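Local coordinates for protein short-chain dehydrogenase/reductase SDR (PDB 3GUY) that probably catalyses the NAD(P)(H)-dependent oxidation or reduction of an alcohol or carbonyl substrate, at residues S106-L111 / K151-S156; V123-I128 / K164-I169. The protein carries 2 engineered substitutions. All coordinates share one frame; numbering follows the deposited sequence.

Contact 1: S106-L111 / K151-S156; sequences SAINVL and KGLIES
The carbonyl of Ala-107 meets Leu-153 at its oxygen end, where O lies 4.2 Å from the leucine CD2; this oxygen already accepts the helical bond from Leu-111 N. On the other helix, the carbonyl oxygen of Gly-152 accepts from both faces of its plane: Ser-156 N approaches from one side and Ser-156 OG, 2.8 Å from Gly-152 O, from the other. The hydroxyl of this buried serine is thereby satisfied, and it is also hydrogen-bonded to the backbone N of Lys-137 of the second subunit. The side chains that meet between the helices are all apolar, and Leu-153 is their hub. Carried out with CG anti to the backbone N (chi1 -179°), it forks around Ile-108, so that CD1 and CD2 both lie 4.0 Å from Ile-108 CG1 and the two side chains cross at about a right angle. Leu-111 instead slides past Leu-153 in the opposite direction, its CD2 4.0 Å from Leu-153 CD2. Segments 106-111 and 151-156, parts of helices 93-118 and 141-160 on the parallel sheet of the Rossmann fold, run at 20° to each other with axes 10.7 Å apart, a spacing that long branched residues can bridge with their ends. Ala-107 points toward the partner helix, and its small side chain packs on Val-150 of that helix. In short-chain dehydrogenases this pair of helices commonly builds a subunit interface, and here Ile-108 also packs on Ile-96 of the second subunit. Ile-154 contributes its CG2 branch, 4.2 Å from Leu-111 CD2, while the end of its longer branch leads away.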
ATOM      1  N   SER D 106       0.169  13.854 -19.240  1.00 25.84           N
ATOM      2  CA  SER D 106      -1.197  14.264 -19.566  1.00 25.49           C
ATOM      3  C   SER D 106      -1.963  14.489 -18.283  1.00 24.58           C
ATOM      4  O   SER D 106      -2.631  15.506 -18.138  1.00 23.46           O
ATOM      5  CB  SER D 106      -1.889  13.242 -20.456  1.00 25.88           C
ATOM      6  OG  SER D 106      -2.306  12.064 -19.749  1.00 28.63           O
ATOM      7  N   ALA D 107      -1.810  13.554 -17.331  1.00 23.41           N
ATOM      8  CA  ALA D 107      -2.420  13.648 -16.031  1.00 22.23           C
ATOM      9  C   ALA D 107      -1.942  14.862 -15.236  1.00 21.69           C
ATOM     10  O   ALA D 107      -2.760  15.542 -14.657  1.00 20.88           O
ATOM     11  CB  ALA D 107      -2.228  12.352 -15.205  1.00 21.63           C
ATOM     12  N   ILE D 108      -0.644  15.141 -15.232  1.00 20.12           N
ATOM     13  CA  ILE D 108      -0.089  16.275 -14.470  1.00 20.72           C
ATOM     14  C   ILE D 108      -0.594  17.613 -15.067  1.00 21.07           C
ATOM     15  O   ILE D 108      -1.006  18.510 -14.353  1.00 21.09           O
ATOM     16  CB  ILE D 108       1.477  16.280 -14.498  1.00 18.87           C
ATOM     17  CG1 ILE D 108       2.048  15.205 -13.580  1.00 19.94           C
ATOM     18  CG2 ILE D 108       1.995  17.640 -14.051  1.00 22.01           C
ATOM     19  CD1 ILE D 108       3.577  14.951 -13.827  1.00 17.39           C
ATOM     20  N   ASN D 109      -0.553  17.718 -16.385  1.00 23.74           N
ATOM     21  CA  ASN D 109      -0.979  18.959 -17.090  1.00 24.69           C
ATOM     22  C   ASN D 109      -2.460  19.231 -16.889  1.00 25.53           C
ATOM     23  O   ASN D 109      -2.826  20.332 -16.528  1.00 25.97           O
ATOM     24  CB  ASN D 109      -0.708  18.857 -18.570  1.00 24.68           C
ATOM     25  CG  ASN D 109       0.740  18.990 -18.898  1.00 25.43           C
ATOM     26  OD1 ASN D 109       1.490  19.639 -18.192  1.00 30.58           O
ATOM     27  ND2 ASN D 109       1.147  18.367 -19.980  1.00 21.85           N
ATOM     28  N   VAL D 110      -3.299  18.217 -17.056  1.00 25.28           N
ATOM     29  CA  VAL D 110      -4.744  18.395 -16.767  1.00 25.32           C
ATOM     30  C   VAL D 110      -5.049  18.708 -15.332  1.00 24.93           C
ATOM     31  O   VAL D 110      -5.727  19.698 -15.064  1.00 25.32           O
ATOM     32  CB  VAL D 110      -5.586  17.233 -17.190  1.00 25.23           C
ATOM     33  CG1 VAL D 110      -7.019  17.380 -16.603  1.00 26.31           C
ATOM     34  CG2 VAL D 110      -5.627  17.157 -18.678  1.00 26.91           C
ATOM     35  N   LEU D 111      -4.574  17.901 -14.384  1.00 24.03           N
ATOM     36  CA  LEU D 111      -4.814  18.210 -12.972  1.00 22.30           C
ATOM     37  C   LEU D 111      -4.232  19.552 -12.494  1.00 23.33           C
ATOM     38  O   LEU D 111      -4.839  20.260 -11.657  1.00 22.53           O
ATOM     39  CB  LEU D 111      -4.307  17.073 -12.037  1.00 23.90           C
ATOM     40  CG  LEU D 111      -4.665  17.234 -10.564  1.00 23.25           C
ATOM     41  CD1 LEU D 111      -6.245  17.328 -10.437  1.00 21.32           C
ATOM     42  CD2 LEU D 111      -4.065  16.072  -9.679  1.00 22.62           C
ATOM     43  N   LYS D 151      -1.321   7.975  -9.214  1.00 20.13           N
ATOM     44  CA  LYS D 151      -1.876   7.823  -7.877  1.00 19.77           C
ATOM     45  C   LYS D 151      -1.140   8.615  -6.785  1.00 19.50           C
ATOM     46  O   LYS D 151      -1.757   9.160  -5.913  1.00 19.03           O
ATOM     47  CB  LYS D 151      -1.919   6.367  -7.484  1.00 19.11           C
ATOM     48  CG  LYS D 151      -2.662   6.135  -6.228  1.00 23.36           C
ATOM     49  CD  LYS D 151      -2.724   4.656  -5.941  1.00 25.53           C
ATOM     50  CE  LYS D 151      -2.724   4.370  -4.497  1.00 29.78           C
ATOM     51  NZ  LYS D 151      -4.039   4.102  -4.141  1.00 31.44           N
ATOM     52  N   GLY D 152       0.180   8.679  -6.866  1.00 19.79           N
ATOM     53  CA  GLY D 152       0.935   9.474  -5.936  1.00 19.68           C
ATOM     54  C   GLY D 152       0.631  10.949  -6.122  1.00 18.23           C
ATOM     55  O   GLY D 152       0.513  11.668  -5.139  1.00 20.38           O
ATOM     56  N   LEU D 153       0.510  11.365  -7.371  1.00 18.52           N
ATOM     57  CA  LEU D 153       0.093  12.736  -7.710  1.00 18.54           C
ATOM     58  C   LEU D 153      -1.258  13.041  -7.096  1.00 18.75           C
ATOM     59  O   LEU D 153      -1.378  13.980  -6.273  1.00 20.33           O
ATOM     60  CB  LEU D 153       0.027  12.904  -9.205  1.00 18.26           C
ATOM     61  CG  LEU D 153      -0.369  14.262  -9.756  1.00 17.18           C
ATOM     62  CD1 LEU D 153       0.869  15.221  -9.742  1.00 16.85           C
ATOM     63  CD2 LEU D 153      -0.912  14.071 -11.150  1.00 15.56           C
ATOM     64  N   ILE D 154      -2.268  12.247  -7.421  1.00 18.42           N
ATOM     65  CA  ILE D 154      -3.641  12.597  -6.923  1.00 19.88           C
ATOM     66  C   ILE D 154      -3.752  12.510  -5.388  1.00 20.64           C
ATOM     67  O   ILE D 154      -4.447  13.297  -4.793  1.00 19.15           O
ATOM     68  CB  ILE D 154      -4.760  11.859  -7.671  1.00 19.73           C
ATOM     69  CG1 ILE D 154      -4.863  10.372  -7.320  1.00 22.64           C
ATOM     70  CG2 ILE D 154      -4.542  11.942  -9.172  1.00 20.45           C
ATOM     71  CD1 ILE D 154      -5.981  10.036  -6.342  1.00 23.49           C
ATOM     72  N   GLU D 155      -3.007  11.611  -4.733  1.00 20.27           N
ATOM     73  CA  GLU D 155      -3.144  11.470  -3.300  1.00 19.84           C
ATOM     74  C   GLU D 155      -2.470  12.633  -2.552  1.00 19.33           C
ATOM     75  O   GLU D 155      -2.928  13.080  -1.491  1.00 18.83           O
ATOM     76  CB  GLU D 155      -2.647  10.115  -2.826  1.00 20.19           C
ATOM     77  CG  GLU D 155      -3.456   8.930  -3.357  1.00 22.53           C
ATOM     78  CD  GLU D 155      -4.797   8.663  -2.641  1.00 28.78           C
ATOM     79  OE1 GLU D 155      -5.333   9.560  -1.947  1.00 30.17           O
ATOM     80  OE2 GLU D 155      -5.342   7.526  -2.806  1.00 29.53           O
ATOM     81  N   SER D 156      -1.465  13.172  -3.190  1.00 17.99           N
ATOM     82  CA  SER D 156      -0.829  14.371  -2.732  1.00 19.03           C
ATOM     83  C   SER D 156      -1.690  15.617  -2.933  1.00 18.86           C
ATOM     84  O   SER D 156      -1.790  16.442  -1.999  1.00 19.85           O
ATOM     85  CB  SER D 156       0.509  14.524  -3.453  1.00 17.92           C
ATOM     86  OG  SER D 156       1.368  13.409  -3.151  1.00 18.82           O
TER

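Contact 2: V123-I128 / K164-I169; sequences VNVVMI and KPMKII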
ATOM      1  N   VAL D 123     -15.853  21.538  -8.164  1.00 34.09           N
ATOM      2  CA  VAL D 123     -15.680  20.704  -9.350  1.00 33.10           C
ATOM      3  C   VAL D 123     -15.344  19.289  -8.853  1.00 32.00           C
ATOM      4  O   VAL D 123     -14.730  19.139  -7.826  1.00 31.57           O
ATOM      5  CB  VAL D 123     -14.575  21.250 -10.292  1.00 32.73           C
ATOM      6  CG1 VAL D 123     -14.412  20.348 -11.543  1.00 32.49           C
ATOM      7  CG2 VAL D 123     -14.899  22.647 -10.730  1.00 33.02           C
ATOM      8  N   ASN D 124     -15.831  18.274  -9.545  1.00 31.87           N
ATOM      9  CA  ASN D 124     -15.495  16.883  -9.228  1.00 31.04           C
ATOM     10  C   ASN D 124     -14.553  16.450 -10.317  1.00 29.23           C
ATOM     11  O   ASN D 124     -14.926  16.429 -11.493  1.00 29.39           O
ATOM     12  CB  ASN D 124     -16.742  15.964  -9.221  1.00 31.46           C
ATOM     13  CG  ASN D 124     -17.560  16.074  -7.926  1.00 34.58           C
ATOM     14  OD1 ASN D 124     -17.054  16.523  -6.873  1.00 35.24           O
ATOM     15  ND2 ASN D 124     -18.851  15.668  -8.004  1.00 36.21           N
ATOM     16  N   VAL D 125     -13.303  16.179  -9.943  1.00 27.77           N
ATOM     17  CA  VAL D 125     -12.326  15.742 -10.900  1.00 27.07           C
ATOM     18  C   VAL D 125     -12.229  14.231 -10.794  1.00 25.87           C
ATOM     19  O   VAL D 125     -11.840  13.710  -9.767  1.00 26.37           O
ATOM     20  CB  VAL D 125     -10.993  16.432 -10.633  1.00 26.90           C
ATOM     21  CG1 VAL D 125      -9.968  15.928 -11.576  1.00 25.26           C
ATOM     22  CG2 VAL D 125     -11.196  17.966 -10.800  1.00 26.21           C
ATOM     23  N   VAL D 126     -12.638  13.545 -11.835  1.00 25.14           N
ATOM     24  CA  VAL D 126     -12.638  12.110 -11.846  1.00 25.06           C
ATOM     25  C   VAL D 126     -11.382  11.650 -12.572  1.00 24.58           C
ATOM     26  O   VAL D 126     -11.290  11.696 -13.806  1.00 23.03           O
ATOM     27  CB  VAL D 126     -13.877  11.527 -12.521  1.00 24.01           C
ATOM     28  CG1 VAL D 126     -13.789   9.978 -12.538  1.00 22.61           C
ATOM     29  CG2 VAL D 126     -15.178  12.041 -11.832  1.00 23.89           C
ATOM     30  N   MET D 127     -10.429  11.142 -11.801  1.00 25.69           N
ATOM     31  CA  MET D 127      -9.182  10.635 -12.399  1.00 24.64           C
ATOM     32  C   MET D 127      -9.224   9.120 -12.652  1.00 24.89           C
ATOM     33  O   MET D 127      -9.189   8.316 -11.731  1.00 23.56           O
ATOM     34  CB  MET D 127      -8.023  11.036 -11.506  1.00 26.00           C
ATOM     35  CG  MET D 127      -7.849  12.581 -11.339  1.00 28.73           C
ATOM     36  SD  MET D 127      -7.276  13.505 -12.834  1.00 22.73           S
ATOM     37  CE  MET D 127      -5.797  12.422 -13.081  1.00 27.57           C
ATOM     38  N   ILE D 128      -9.268   8.712 -13.915  1.00 24.93           N
ATOM     39  CA  ILE D 128      -9.332   7.293 -14.217  1.00 25.43           C
ATOM     40  C   ILE D 128      -7.928   6.729 -14.389  1.00 24.35           C
ATOM     41  O   ILE D 128      -7.137   7.213 -15.220  1.00 23.75           O
ATOM     42  CB  ILE D 128     -10.199   6.989 -15.424  1.00 27.00           C
ATOM     43  CG1 ILE D 128     -11.633   7.540 -15.174  1.00 28.24           C
ATOM     44  CG2 ILE D 128     -10.212   5.495 -15.704  1.00 26.75           C
ATOM     45  CD1 ILE D 128     -12.509   7.381 -16.333  1.00 29.22           C
ATOM     46  N   LYS D 164     -11.160  22.592   0.485  1.00 36.87           N
ATOM     47  CA  LYS D 164     -11.559  23.259  -0.731  1.00 36.66           C
ATOM     48  C   LYS D 164     -12.712  22.493  -1.266  1.00 35.33           C
ATOM     49  O   LYS D 164     -12.919  21.363  -0.850  1.00 35.80           O
ATOM     50  CB  LYS D 164     -10.396  23.325  -1.730  1.00 36.69           C
ATOM     51  CG  LYS D 164      -9.280  24.147  -1.157  1.00 38.35           C
ATOM     52  CD  LYS D 164      -8.538  24.978  -2.195  1.00 40.49           C
ATOM     53  CE  LYS D 164      -7.564  25.921  -1.504  1.00 42.40           C
ATOM     54  NZ  LYS D 164      -6.613  25.183  -0.649  1.00 45.14           N
ATOM     55  N   PRO D 165     -13.505  23.123  -2.131  1.00 33.92           N
ATOM     56  CA  PRO D 165     -14.675  22.479  -2.673  1.00 32.56           C
ATOM     57  C   PRO D 165     -14.377  21.516  -3.807  1.00 31.41           C
ATOM     58  O   PRO D 165     -15.206  20.660  -4.105  1.00 30.31           O
ATOM     59  CB  PRO D 165     -15.508  23.643  -3.191  1.00 33.23           C
ATOM     60  CG  PRO D 165     -14.543  24.710  -3.470  1.00 34.23           C
ATOM     61  CD  PRO D 165     -13.394  24.535  -2.551  1.00 33.98           C
ATOM     62  N   MET D 166     -13.241  21.696  -4.482  1.00 29.23           N
ATOM     63  CA  MET D 166     -12.836  20.750  -5.519  1.00 28.05           C
ATOM     64  C   MET D 166     -12.466  19.424  -4.802  1.00 26.70           C
ATOM     65  O   MET D 166     -11.850  19.430  -3.771  1.00 24.77           O
ATOM     66  CB  MET D 166     -11.640  21.291  -6.330  1.00 27.80           C
ATOM     67  CG  MET D 166     -11.101  20.335  -7.429  1.00 27.91           C
ATOM     68  SD  MET D 166      -9.664  20.993  -8.386  1.00 20.73           S
ATOM     69  CE  MET D 166     -10.460  21.427  -9.834  1.00 24.51           C
ATOM     70  N   LYS D 167     -12.862  18.327  -5.418  1.00 27.55           N
ATOM     71  CA  LYS D 167     -12.620  16.984  -4.913  1.00 27.12           C
ATOM     72  C   LYS D 167     -12.044  16.127  -6.020  1.00 24.56           C
ATOM     73  O   LYS D 167     -12.382  16.309  -7.164  1.00 24.24           O
ATOM     74  CB  LYS D 167     -13.966  16.365  -4.521  1.00 28.07           C
ATOM     75  CG  LYS D 167     -14.289  16.531  -3.076  1.00 32.75           C
ATOM     76  CD  LYS D 167     -15.767  16.310  -2.771  1.00 36.40           C
ATOM     77  CE  LYS D 167     -16.506  15.367  -3.721  1.00 37.57           C
ATOM     78  NZ  LYS D 167     -17.687  16.095  -4.281  1.00 38.21           N
ATOM     79  N   ILE D 168     -11.206  15.163  -5.667  1.00 22.16           N
ATOM     80  CA  ILE D 168     -10.741  14.214  -6.669  1.00 22.18           C
ATOM     81  C   ILE D 168     -11.324  12.807  -6.385  1.00 20.73           C
ATOM     82  O   ILE D 168     -11.243  12.304  -5.280  1.00 21.88           O
ATOM     83  CB  ILE D 168      -9.192  14.148  -6.711  1.00 22.03           C
ATOM     84  CG1 ILE D 168      -8.590  15.482  -7.157  1.00 21.81           C
ATOM     85  CG2 ILE D 168      -8.731  13.086  -7.694  1.00 22.26           C
ATOM     86  CD1 ILE D 168      -7.059  15.553  -6.957  1.00 22.27           C
ATOM     87  N   ILE D 169     -11.901  12.210  -7.411  1.00 22.01           N
ATOM     88  CA  ILE D 169     -12.513  10.856  -7.366  1.00 22.04           C
ATOM     89  C   ILE D 169     -11.567   9.931  -8.127  1.00 21.07           C
ATOM     90  O   ILE D 169     -11.128  10.251  -9.235  1.00 20.39           O
ATOM     91  CB  ILE D 169     -13.912  10.793  -8.033  1.00 21.48           C
ATOM     92  CG1 ILE D 169     -14.833  11.924  -7.519  1.00 24.62           C
ATOM     93  CG2 ILE D 169     -14.587   9.366  -7.905  1.00 20.34           C
ATOM     94  CD1 ILE D 169     -14.905  12.013  -6.106  1.00 26.56           C
TER
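Asn-124 and Lys-167 lie side by side on one face of the sheet and point the same way, and Lys-167 NZ donates to Asn-124 OD1 over 2.7 Å, tilted 19° from the amide's carbonyl plane. The lysine chain bends at chi3 and chi4 to bring its ammonium there, and the same residue makes a cation-pi contact with Tyr-214. Further along this face, Val-126 lies across Ile-169, CG2 to CB at 4.2 Å. The face with Val-125 and Ile-168 is apolar. At its start Met-166, just before the strand, turns at chi3 (-104°), so that its CE rests 3.7 Å from Val-125 CG2 and also touches Val-123; flexible and unbranched, it can follow the surface of the two valines, while Leu-114 of helix 93-118 packs on Met-166 and Val-125. Met-127 meets Ile-168 obliquely, CG to CG2 at 3.8 Å. Beneath the side chains runs a parallel ladder in which Val-125 is gripped twice, its N by Lys-167 O at 2.9 Å and its O by Ile-169 N at 2.8 Å. Strands 124-128 and 167-174 are neighbours through the beta-alpha-beta crossover over helix 141-160, right-handed as in Rossmann folds generally. Beta-branched residues suit these extended buried strands. The neutral amide oxygen would partly stabilise the lysine's charge at the partly exposed end of the pair, while the buried remainder relies on backbone bonds and hydrocarbon packing.

Contact 1 and contact 2 are two layers of one alpha/beta core, their centres 11 Å apart, with segments that alternate along the chain: helix 93-118 leads into strand 124-128, followed by helix 141-160 and strand 167-174. The helices settle directly on the strands. Leu-111 CD1 lies 4.0 Å from Ile-168 CD1 and 4.1 Å from Val-125 CG1, while Ile-154 CG2 is 4.0 Å from Met-127 CG and Ile-154 O is 4.1 Å from Ile-168 CD1, so both helices touch both strands. In this family the cofactor and active site lie at the C-terminal ends of the sheet strands; both contacts lie within the helix-sheet packing of the core, and contact 1 additionally borders the second subunit.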